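Local coordinates for protein paenibacillus xanthan lyase (Paenibacillus, PDB 6F2P) that acts as a xanthan lyase of polysaccharide lyase family 8, probably cleaving the terminal mannosyl-glucuronosyl linkage of xanthan side chains by beta-elimination, at residues 271-276 and 322-327; 277-282 and 411-416; 285-290 and 398-403; 290-295 and 420-425. One frame throughout, in Å; residues are numbered along the deposited sequence.

Interaction 1 of 4, residues 271-276 and 322-327; sequences IYKGNL and VKYWLL
Ile271 lies against one face of the Trp325 indole, the two side chains crossing at about a right angle. Its CG2 methyl sits over the five-membered ring, 3.7 Å from the centroid and 23° off the ring normal, a CH-pi contact shifted toward the rim. CG2 stands anti to the backbone N, which directs this branch onto the indole; the other branch, with CG1 beside that N (chi1 -66°), carries CD1 along to the six-membered ring, where it comes 3.6 Å from Trp325 CH2. Both branches of one isoleucine are thus spent on a single indole, while further contacts of Ile271 reach Val299 on helix 292-307. This is a case of a tight beta-hairpin resting on a helix: Tyr272 to Asn275 form a type I' turn between the short strands 271-272 and 275-276, and Trp325 belongs to helix 312-328 of the alpha-helical domain. Gly274 occupies a turn position with positive phi, where a CB would press on the preceding carbonyl oxygen. The polar edge of the indole is served by one water lying in the ring plane. It accepts from Trp325 NE1 at 2.9 Å and from Lys273 N at 3.1 Å, and donates to Ile271 O, so the only N-H of the indole is tied to the hairpin backbone from both sides of the turn's first residue. Farther out, the extended Lys273 chain crosses Tyr324, its CE 3.7 Å from Tyr324 OH, and the tyrosine also touches Ser357 and Arg358.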
# COMPACT_ATOMS: atom_id res chain seq x y z
N ILE A 271 -15.29 -9.26 5.53
CA ILE A 271 -16.58 -9.64 6.11
C ILE A 271 -16.39 -9.94 7.57
O ILE A 271 -15.78 -10.95 7.93
CB ILE A 271 -17.22 -10.85 5.42
CG1 ILE A 271 -17.59 -10.49 3.98
CG2 ILE A 271 -18.48 -11.29 6.18
CD1 ILE A 271 -18.07 -11.67 3.20
N TYR A 272 -16.90 -9.05 8.41
CA TYR A 272 -16.84 -9.30 9.84
C TYR A 272 -18.21 -9.72 10.33
O TYR A 272 -19.13 -8.91 10.39
CB TYR A 272 -16.33 -8.08 10.61
CG TYR A 272 -15.87 -8.47 11.99
CD1 TYR A 272 -14.61 -9.01 12.19
CD2 TYR A 272 -16.72 -8.33 13.08
CE1 TYR A 272 -14.19 -9.38 13.45
CE2 TYR A 272 -16.31 -8.70 14.35
CZ TYR A 272 -15.04 -9.23 14.53
OH TYR A 272 -14.63 -9.59 15.79
N LYS A 273 -18.34 -11.01 10.63
CA LYS A 273 -19.58 -11.56 11.17
C LYS A 273 -20.84 -11.08 10.42
O LYS A 273 -21.83 -10.69 11.03
CB LYS A 273 -19.67 -11.26 12.67
CG LYS A 273 -18.51 -11.86 13.45
CD LYS A 273 -18.63 -11.57 14.93
CE LYS A 273 -17.55 -12.28 15.71
NZ LYS A 273 -17.73 -12.11 17.18
N GLY A 274 -20.76 -11.11 9.10
CA GLY A 274 -21.91 -10.80 8.26
C GLY A 274 -21.95 -9.36 7.79
O GLY A 274 -22.88 -8.96 7.09
N ASN A 275 -20.95 -8.59 8.19
CA ASN A 275 -20.86 -7.18 7.82
C ASN A 275 -19.73 -6.94 6.83
O ASN A 275 -18.56 -7.17 7.15
CB ASN A 275 -20.64 -6.34 9.07
CG ASN A 275 -21.80 -6.41 10.03
OD1 ASN A 275 -22.96 -6.35 9.62
ND2 ASN A 275 -21.50 -6.55 11.31
N LEU A 276 -20.07 -6.47 5.64
CA LEU A 276 -19.05 -6.10 4.67
C LEU A 276 -18.56 -4.74 5.07
O LEU A 276 -19.35 -3.80 5.15
CB LEU A 276 -19.64 -6.06 3.27
CG LEU A 276 -18.69 -5.80 2.11
CD1 LEU A 276 -17.54 -6.78 2.12
CD2 LEU A 276 -19.44 -5.88 0.78
N VAL A 322 -18.81 -19.46 4.99
CA VAL A 322 -20.22 -19.12 4.82
C VAL A 322 -21.08 -19.70 5.94
O VAL A 322 -21.97 -19.03 6.45
CB VAL A 322 -20.75 -19.53 3.43
CG1 VAL A 322 -22.27 -19.41 3.35
CG2 VAL A 322 -20.12 -18.67 2.36
N LYS A 323 -20.80 -20.94 6.34
CA LYS A 323 -21.55 -21.54 7.44
C LYS A 323 -21.41 -20.70 8.70
O LYS A 323 -22.41 -20.37 9.34
CB LYS A 323 -21.11 -22.97 7.72
CG LYS A 323 -21.98 -23.68 8.75
CD LYS A 323 -21.89 -25.19 8.64
CE LYS A 323 -22.91 -25.87 9.54
NZ LYS A 323 -22.93 -27.35 9.38
N TYR A 324 -20.17 -20.36 9.04
CA TYR A 324 -19.84 -19.50 10.17
C TYR A 324 -20.71 -18.25 10.19
O TYR A 324 -21.34 -17.94 11.20
CB TYR A 324 -18.36 -19.10 10.13
CG TYR A 324 -17.93 -18.15 11.23
CD1 TYR A 324 -17.90 -18.55 12.56
CD2 TYR A 324 -17.52 -16.85 10.94
CE1 TYR A 324 -17.49 -17.69 13.57
CE2 TYR A 324 -17.11 -15.98 11.95
CZ TYR A 324 -17.10 -16.41 13.26
OH TYR A 324 -16.69 -15.57 14.28
N TRP A 325 -20.73 -17.55 9.06
CA TRP A 325 -21.50 -16.32 8.96
C TRP A 325 -23.01 -16.54 9.03
O TRP A 325 -23.74 -15.68 9.53
CB TRP A 325 -21.15 -15.59 7.66
CG TRP A 325 -19.73 -15.09 7.60
CD1 TRP A 325 -18.98 -14.58 8.63
CD2 TRP A 325 -18.88 -15.06 6.44
NE1 TRP A 325 -17.73 -14.23 8.18
CE2 TRP A 325 -17.64 -14.52 6.84
CE3 TRP A 325 -19.06 -15.43 5.10
CZ2 TRP A 325 -16.59 -14.34 5.95
CZ3 TRP A 325 -18.01 -15.26 4.22
CH2 TRP A 325 -16.79 -14.72 4.64
N LEU A 326 -23.48 -17.66 8.51
CA LEU A 326 -24.92 -17.93 8.49
C LEU A 326 -25.42 -18.25 9.88
O LEU A 326 -26.52 -17.86 10.27
CB LEU A 326 -25.26 -19.08 7.54
CG LEU A 326 -25.21 -18.77 6.05
CD1 LEU A 326 -25.29 -20.06 5.25
CD2 LEU A 326 -26.35 -17.85 5.70
N LEU A 327 -24.60 -18.97 10.64
CA LEU A 327 -24.91 -19.32 12.02
C LEU A 327 -24.98 -18.08 12.91
O LEU A 327 -25.69 -18.06 13.92
CB LEU A 327 -23.86 -20.30 12.55
CG LEU A 327 -23.87 -21.69 11.91
CD1 LEU A 327 -22.60 -22.43 12.23
CD2 LEU A 327 -25.08 -22.48 12.38
O HOH W 1 -16.03 -13.06 10.21

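Interaction 2 of 4, residues 277-282 and 411-416; sequences MDMVRG and MTYLYN
Met279 and Tyr413 mark the nearest backbone approach, with CA atoms 8.2 Å apart, a spacing filled by side chains pointing from strand 411-415 into the turn at 277-282. Met277 runs obliquely past the Tyr415 ring. With CG beside the backbone N (chi1 -65°) and the chain extended from there, CG comes 3.6 Å from Tyr415 CZ and the sulfur follows along the same ring, 4.7 Å from SD to the centroid, an oblique Met-aromatic contact. Met279 meets Tyr413 mainly through its CB, 3.6 Å from Tyr413 CE1, whereas its SD is more distant from that ring. The rings of Tyr413 and Tyr415 each meet Phe422 edge-to-face, so the methionines join an aromatic cluster where the alpha-helical domain abuts the super-sandwich domain. Two waters, both in the plane of the Tyr415 ring, are bonded to its hydroxyl. One, 2.8 Å from Tyr415 OH, accepts from Met279 N and sits over the centre of the Tyr413 ring; the other accepts from Asp278 N at 3.3 Å. Asp278 itself is held by Arg281, whose NE and NH2 both reach OD1 side-on, while OD2 accepts from Trp427 NE1. A phenylalanine in place of Tyr415 removes the hydroxyl, and would probably leave the two waters without their shared partner and Met277 CB without its nearest neighbour across the contact. The chemistry is therefore two-layered: sulfur, methylene and ring carbons make the apolar packing, while two waters at the Tyr415 hydroxyl take up the N-H groups of Asp278 and Met279.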
# COMPACT_ATOMS: atom_id res chain seq x y z
N MET A 277 -17.26 -4.61 5.35
CA MET A 277 -16.71 -3.37 5.89
C MET A 277 -16.94 -2.16 4.99
O MET A 277 -16.60 -2.17 3.81
CB MET A 277 -15.21 -3.52 6.18
CG MET A 277 -14.91 -4.53 7.27
SD MET A 277 -13.17 -4.60 7.67
CE MET A 277 -13.21 -5.90 8.91
N ASP A 278 -17.53 -1.11 5.57
CA ASP A 278 -17.91 0.08 4.81
C ASP A 278 -16.73 0.80 4.15
O ASP A 278 -16.92 1.51 3.16
CB ASP A 278 -18.64 1.06 5.73
CG ASP A 278 -20.02 0.56 6.12
OD1 ASP A 278 -20.64 -0.16 5.31
OD2 ASP A 278 -20.47 0.89 7.24
N MET A 279 -15.53 0.63 4.69
CA MET A 279 -14.39 1.35 4.18
C MET A 279 -13.99 0.90 2.77
O MET A 279 -13.28 1.62 2.07
CB MET A 279 -13.21 1.27 5.13
CG MET A 279 -12.52 -0.09 5.20
SD MET A 279 -11.17 -0.06 6.40
CE MET A 279 -10.49 -1.70 6.20
N VAL A 280 -14.46 -0.27 2.34
CA VAL A 280 -14.22 -0.70 0.97
C VAL A 280 -15.45 -0.60 0.08
O VAL A 280 -15.44 -1.13 -1.03
CB VAL A 280 -13.68 -2.16 0.87
CG1 VAL A 280 -12.39 -2.32 1.67
CG2 VAL A 280 -14.73 -3.16 1.31
N ARG A 281 -16.50 0.06 0.56
CA ARG A 281 -17.74 0.12 -0.21
C ARG A 281 -17.94 1.45 -0.92
O ARG A 281 -18.99 1.70 -1.53
CB ARG A 281 -18.95 -0.22 0.67
CG ARG A 281 -18.87 -1.60 1.28
CD ARG A 281 -20.21 -2.08 1.83
NE ARG A 281 -20.85 -1.10 2.72
CZ ARG A 281 -21.98 -0.46 2.43
NH1 ARG A 281 -22.59 -0.67 1.28
NH2 ARG A 281 -22.49 0.41 3.29
N GLY A 282 -16.91 2.30 -0.88
CA GLY A 282 -16.95 3.58 -1.56
C GLY A 282 -18.22 4.37 -1.30
O GLY A 282 -18.69 4.46 -0.15
N MET A 411 -9.72 7.27 9.15
CA MET A 411 -10.86 6.82 9.93
C MET A 411 -10.63 5.40 10.42
O MET A 411 -10.07 4.58 9.71
CB MET A 411 -12.14 6.87 9.09
CG MET A 411 -13.40 6.52 9.86
SD MET A 411 -14.83 6.48 8.76
CE MET A 411 -16.08 5.82 9.88
N THR A 412 -11.08 5.12 11.63
CA THR A 412 -10.95 3.78 12.19
C THR A 412 -12.31 3.14 12.43
O THR A 412 -13.23 3.77 12.95
CB THR A 412 -10.15 3.81 13.51
OG1 THR A 412 -10.86 4.56 14.49
CG2 THR A 412 -8.82 4.47 13.28
N TYR A 413 -12.43 1.87 12.04
CA TYR A 413 -13.65 1.11 12.30
C TYR A 413 -13.35 -0.00 13.28
O TYR A 413 -12.43 -0.79 13.05
CB TYR A 413 -14.18 0.48 11.01
CG TYR A 413 -14.71 1.43 9.97
CD1 TYR A 413 -13.85 2.12 9.12
CD2 TYR A 413 -16.09 1.61 9.80
CE1 TYR A 413 -14.34 2.98 8.15
CE2 TYR A 413 -16.59 2.47 8.82
CZ TYR A 413 -15.70 3.14 8.00
OH TYR A 413 -16.17 3.99 7.03
N LEU A 414 -14.11 -0.09 14.36
CA LEU A 414 -13.93 -1.18 15.32
C LEU A 414 -15.12 -2.12 15.30
O LEU A 414 -16.26 -1.72 15.57
CB LEU A 414 -13.72 -0.63 16.73
CG LEU A 414 -13.50 -1.69 17.81
CD1 LEU A 414 -12.17 -2.43 17.62
CD2 LEU A 414 -13.55 -1.02 19.17
N TYR A 415 -14.86 -3.38 14.97
CA TYR A 415 -15.91 -4.38 14.81
C TYR A 415 -15.90 -5.34 15.98
O TYR A 415 -14.85 -5.85 16.37
CB TYR A 415 -15.71 -5.14 13.50
CG TYR A 415 -15.95 -4.29 12.27
CD1 TYR A 415 -17.23 -4.14 11.75
CD2 TYR A 415 -14.90 -3.63 11.65
CE1 TYR A 415 -17.45 -3.35 10.63
CE2 TYR A 415 -15.11 -2.84 10.53
CZ TYR A 415 -16.40 -2.70 10.03
OH TYR A 415 -16.63 -1.92 8.92
N ASN A 416 -17.08 -5.59 16.55
CA ASN A 416 -17.20 -6.57 17.62
C ASN A 416 -18.55 -7.28 17.58
O ASN A 416 -19.12 -7.45 16.51
CB ASN A 416 -16.92 -5.96 18.99
CG ASN A 416 -17.74 -4.72 19.27
OD1 ASN A 416 -18.86 -4.58 18.80
ND2 ASN A 416 -17.17 -3.80 20.04
O HOH W 2 -19.34 -1.53 8.28
O HOH W 3 -14.91 -0.34 7.39

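Interaction 3 of 4, residues 285-290 and 398-403; sequences ISRHGL and NAENNK
Arg287 and Glu400 meet with guanidinium and carboxylate nearly coplanar, their planes 23° apart. The arginine presents its side edge: NE gives a fairly straight bond to Glu400 OE2 (2.9 Å, 159°), and NH2 gives one to Glu400 OE1 at 3.1 Å, using the syn lone pair of that oxygen. A further NH2 bond to OE2 is weak. Extended from CG to NE, the Arg287 chain delivers this edge across to the other loop. The carboxylate has other partners as well, Arg283 NE at OE1 and Asn584 ND2 at OE2, so Glu400 is the hub of a small polar network. A leucine in place of Arg287 takes away both sound bonds and the weak one, and would probably leave the carboxylate freer to turn and with less positive charge to balance it. Alongside, Ser286 OG accepts a bent bond from Asn401 N, 2.9 Å long, and also bonds to Arg283 O. The Asn401 amide lies obliquely to Ile285, its OD1 3.4 Å from Ile285 CG1 and close to CD1 too, while ND2 turns to Glu395 O. Aliphatic carbon thus flanks the amide oxygen. Neither segment is helix or strand, and what joins them is a side-on, two-pronged arginine-glutamate salt bridge reinforced by a serine-to-backbone bond, pinning a loop of the alpha-helical domain to one of the super-sandwich domain in this family 8 lyase.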
# COMPACT_ATOMS: atom_id res chain seq x y z
N ILE A 285 -21.88 3.57 0.93
CA ILE A 285 -22.19 3.65 2.35
C ILE A 285 -23.39 4.55 2.54
O ILE A 285 -24.00 4.55 3.60
CB ILE A 285 -21.01 4.18 3.20
CG1 ILE A 285 -20.59 5.58 2.73
CG2 ILE A 285 -19.84 3.21 3.15
CD1 ILE A 285 -19.62 6.28 3.69
N SER A 286 -23.73 5.30 1.49
CA SER A 286 -24.87 6.22 1.52
C SER A 286 -26.17 5.61 1.01
O SER A 286 -27.13 6.33 0.80
CB SER A 286 -24.58 7.49 0.73
OG SER A 286 -24.51 7.22 -0.66
N ARG A 287 -26.21 4.30 0.81
CA ARG A 287 -27.45 3.64 0.37
C ARG A 287 -28.15 2.96 1.53
O ARG A 287 -27.64 1.99 2.10
CB ARG A 287 -27.17 2.65 -0.77
CG ARG A 287 -26.74 3.35 -2.04
CD ARG A 287 -26.25 2.40 -3.11
NE ARG A 287 -25.78 3.17 -4.26
CZ ARG A 287 -25.02 2.68 -5.24
NH1 ARG A 287 -24.63 1.42 -5.22
NH2 ARG A 287 -24.64 3.47 -6.24
N HIS A 288 -29.34 3.46 1.88
CA HIS A 288 -30.04 2.96 3.06
C HIS A 288 -30.41 1.49 2.95
O HIS A 288 -30.43 0.78 3.95
CB HIS A 288 -31.29 3.79 3.36
CG HIS A 288 -32.37 3.68 2.32
ND1 HIS A 288 -33.41 2.79 2.44
CD2 HIS A 288 -32.56 4.35 1.16
CE1 HIS A 288 -34.20 2.91 1.38
NE2 HIS A 288 -33.71 3.84 0.60
N GLY A 289 -30.69 1.04 1.74
CA GLY A 289 -31.08 -0.34 1.52
C GLY A 289 -29.87 -1.24 1.36
O GLY A 289 -30.00 -2.44 1.13
N LEU A 290 -28.69 -0.65 1.47
CA LEU A 290 -27.47 -1.39 1.22
C LEU A 290 -26.43 -1.12 2.29
O LEU A 290 -25.26 -0.86 1.98
CB LEU A 290 -26.94 -1.04 -0.16
CG LEU A 290 -26.07 -2.08 -0.86
CD1 LEU A 290 -26.72 -3.46 -0.81
CD2 LEU A 290 -25.83 -1.62 -2.29
N ASN A 398 -23.17 11.93 -8.54
CA ASN A 398 -24.62 11.80 -8.68
C ASN A 398 -25.37 11.95 -7.38
O ASN A 398 -26.34 11.24 -7.16
CB ASN A 398 -25.01 10.46 -9.30
CG ASN A 398 -24.13 10.07 -10.46
OD1 ASN A 398 -23.78 10.90 -11.30
ND2 ASN A 398 -23.74 8.79 -10.50
N ALA A 399 -24.90 12.86 -6.52
CA ALA A 399 -25.59 13.18 -5.28
C ALA A 399 -25.65 11.99 -4.35
O ALA A 399 -26.60 11.83 -3.59
CB ALA A 399 -27.01 13.70 -5.55
N GLU A 400 -24.62 11.15 -4.45
CA GLU A 400 -24.46 10.03 -3.53
C GLU A 400 -23.27 10.27 -2.61
O GLU A 400 -22.30 10.95 -2.99
CB GLU A 400 -24.26 8.72 -4.30
CG GLU A 400 -25.44 8.33 -5.17
CD GLU A 400 -25.40 6.86 -5.57
OE1 GLU A 400 -24.74 6.53 -6.58
OE2 GLU A 400 -26.03 6.04 -4.86
N ASN A 401 -23.36 9.73 -1.39
CA ASN A 401 -22.29 9.85 -0.41
C ASN A 401 -21.94 11.32 -0.15
O ASN A 401 -20.76 11.69 -0.13
CB ASN A 401 -21.05 9.07 -0.87
CG ASN A 401 -20.10 8.76 0.26
OD1 ASN A 401 -20.49 8.72 1.43
ND2 ASN A 401 -18.83 8.53 -0.07
N ASN A 402 -22.96 12.14 0.04
CA ASN A 402 -22.78 13.58 0.11
C ASN A 402 -22.06 14.03 1.36
O ASN A 402 -21.37 15.05 1.34
CB ASN A 402 -24.11 14.32 -0.01
CG ASN A 402 -24.85 13.99 -1.28
OD1 ASN A 402 -24.25 13.74 -2.32
ND2 ASN A 402 -26.17 13.99 -1.20
N LYS A 403 -22.21 13.28 2.45
CA LYS A 403 -21.57 13.62 3.72
C LYS A 403 -20.32 12.77 4.02
O LYS A 403 -19.94 12.59 5.17
CB LYS A 403 -22.57 13.49 4.87
CG LYS A 403 -23.69 14.52 4.85
CD LYS A 403 -24.95 13.96 5.46
CE LYS A 403 -25.04 14.20 6.95
NZ LYS A 403 -26.30 13.64 7.54

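Interaction 4 of 4, residues 290-295 and 420-425; sequences LQDDKA and SQFNDH
Gln291 OE1 is gripped by two donors, the backbone N of His425 at 2.9 Å and a water at 2.7 Å. The His425 N-H arrives in the carbonyl plane, on a lone pair, with a C=O...N angle of 131°. Gln291 is the N-cap residue of helix 292-307, so the contact joins the start of a helix in the alpha-helical domain to the loop 420-425 of the super-sandwich domain, which opens with a type I turn from Ser420 to Asn423. The amide NE2 of Gln291 turns back to His288 O, fixing which end faces the loop; His425 in turn bonds through ND1 to Trp580 NE1. In the first helical turn, Asp292 has CG between its backbone N and carbonyl carbon, a rotation that brings OD1 to Asn423 ND2. Asn423 ND2 meets the syn lone pair of Asp292 OD1, and that oxygen lies close to the plane of the Asn423 amide, 11° out of it; ND2 also bonds to Leu419 O. Asp293 lays its carboxylate over the Asn423 amide, the two planes stacked only 8° apart, with OD1 3.6 Å from Asn423 CB. The turn's backbone is reached through water. Phe422 O accepts from two waters, one the same that donates to Gln291 OE1, the other accepting the N-H of Asp292 at the helix start. A third water donates to Asp292 OD2 at 2.7 Å and accepts from Phe422 N, and the same OD2 lies 3.5 Å from Phe422 CB, near the plane of the phenyl ring.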
# COMPACT_ATOMS: atom_id res chain seq x y z
N LEU A 290 -28.69 -0.65 1.47
CA LEU A 290 -27.47 -1.39 1.22
C LEU A 290 -26.43 -1.12 2.29
O LEU A 290 -25.26 -0.86 1.98
CB LEU A 290 -26.94 -1.04 -0.16
CG LEU A 290 -26.07 -2.08 -0.86
CD1 LEU A 290 -26.72 -3.46 -0.81
CD2 LEU A 290 -25.83 -1.62 -2.29
N GLN A 291 -26.86 -1.17 3.54
CA GLN A 291 -25.94 -1.04 4.67
C GLN A 291 -25.07 -2.29 4.79
O GLN A 291 -25.35 -3.31 4.17
CB GLN A 291 -26.73 -0.74 5.94
CG GLN A 291 -27.48 0.57 5.84
CD GLN A 291 -28.36 0.87 7.04
OE1 GLN A 291 -27.88 1.21 8.12
NE2 GLN A 291 -29.67 0.74 6.86
N ASP A 292 -24.01 -2.20 5.60
CA ASP A 292 -22.96 -3.22 5.61
C ASP A 292 -23.42 -4.68 5.71
O ASP A 292 -22.89 -5.56 5.01
CB ASP A 292 -21.87 -2.89 6.65
CG ASP A 292 -22.36 -2.96 8.09
OD1 ASP A 292 -23.59 -3.03 8.30
OD2 ASP A 292 -21.51 -2.94 9.00
N ASP A 293 -24.43 -4.94 6.55
CA ASP A 293 -24.95 -6.30 6.67
C ASP A 293 -25.71 -6.75 5.42
O ASP A 293 -25.64 -7.92 5.03
CB ASP A 293 -25.81 -6.48 7.92
CG ASP A 293 -27.06 -5.61 7.91
OD1 ASP A 293 -27.10 -4.59 7.19
OD2 ASP A 293 -28.01 -5.97 8.64
N LYS A 294 -26.42 -5.82 4.78
CA LYS A 294 -27.10 -6.16 3.52
C LYS A 294 -26.08 -6.28 2.39
O LYS A 294 -26.25 -7.12 1.50
CB LYS A 294 -28.20 -5.13 3.17
CG LYS A 294 -29.58 -5.46 3.72
CD LYS A 294 -30.38 -6.36 2.77
CE LYS A 294 -31.83 -6.53 3.23
NZ LYS A 294 -32.73 -7.06 2.15
N ALA A 295 -25.03 -5.46 2.44
CA ALA A 295 -24.02 -5.45 1.38
C ALA A 295 -23.25 -6.75 1.34
O ALA A 295 -22.70 -7.13 0.31
CB ALA A 295 -23.06 -4.29 1.59
N SER A 420 -24.77 -4.69 14.68
CA SER A 420 -25.58 -3.69 13.99
C SER A 420 -24.95 -2.31 14.04
O SER A 420 -25.52 -1.35 13.51
CB SER A 420 -26.99 -3.64 14.57
OG SER A 420 -27.00 -2.96 15.81
N GLN A 421 -23.79 -2.21 14.69
CA GLN A 421 -23.14 -0.93 14.94
C GLN A 421 -23.18 0.03 13.75
O GLN A 421 -23.54 1.20 13.91
CB GLN A 421 -21.69 -1.15 15.40
CG GLN A 421 -20.90 0.14 15.60
CD GLN A 421 -21.50 1.05 16.65
OE1 GLN A 421 -21.31 2.26 16.62
NE2 GLN A 421 -22.24 0.47 17.60
N PHE A 422 -22.83 -0.46 12.57
CA PHE A 422 -22.69 0.42 11.41
C PHE A 422 -23.86 0.31 10.45
O PHE A 422 -23.90 1.01 9.44
CB PHE A 422 -21.36 0.16 10.69
CG PHE A 422 -20.16 0.39 11.56
CD1 PHE A 422 -19.83 1.67 11.97
CD2 PHE A 422 -19.38 -0.67 11.99
CE1 PHE A 422 -18.74 1.89 12.79
CE2 PHE A 422 -18.29 -0.45 12.80
CZ PHE A 422 -17.97 0.83 13.20
N ASN A 423 -24.80 -0.57 10.77
CA ASN A 423 -26.09 -0.58 10.09
C ASN A 423 -27.15 -0.03 11.05
O ASN A 423 -26.81 0.71 11.98
CB ASN A 423 -26.44 -1.96 9.52
CG ASN A 423 -26.19 -3.09 10.49
OD1 ASN A 423 -27.06 -3.44 11.29
ND2 ASN A 423 -25.00 -3.69 10.42
N ASP A 424 -28.42 -0.37 10.85
CA ASP A 424 -29.48 0.12 11.73
C ASP A 424 -29.46 1.66 11.74
O ASP A 424 -29.70 2.31 12.76
CB ASP A 424 -29.29 -0.48 13.13
CG ASP A 424 -30.33 -0.03 14.13
OD1 ASP A 424 -31.53 0.11 13.77
OD2 ASP A 424 -29.93 0.21 15.30
N HIS A 425 -29.15 2.23 10.57
CA HIS A 425 -29.14 3.67 10.34
C HIS A 425 -28.01 4.43 11.01
O HIS A 425 -28.14 5.63 11.26
CB HIS A 425 -30.48 4.31 10.71
CG HIS A 425 -31.65 3.63 10.08
ND1 HIS A 425 -31.81 3.54 8.71
CD2 HIS A 425 -32.70 2.96 10.63
CE1 HIS A 425 -32.91 2.86 8.44
NE2 HIS A 425 -33.47 2.50 9.59
O HOH W 4 -25.74 2.80 8.41
O HOH W 5 -23.28 0.36 7.01
O HOH W 6 -21.99 -3.22 11.69

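Interaction 1 stays within the alpha-helical domain, whereas interactions 2, 3 and 4 each join that domain to the super-sandwich domain. Interaction 2 is fully buried, nearest the centre of the chain, and rests on sulfur, rings and bridging water. Interaction 3 is also mostly buried but farther out and charged; interactions 1 and 4 are partly buried, the former mainly aromatic and aliphatic with one bridging water, the latter polar with several. The elements follow one another along 271-295: strand 275-276 of interaction 1 meets helix 292-307 of interaction 4 through Leu276 N and Asp292 O, Leu290 is shared by interactions 3 and 4, and Arg281 CD of interaction 2 packs on Ala295 CB of interaction 4.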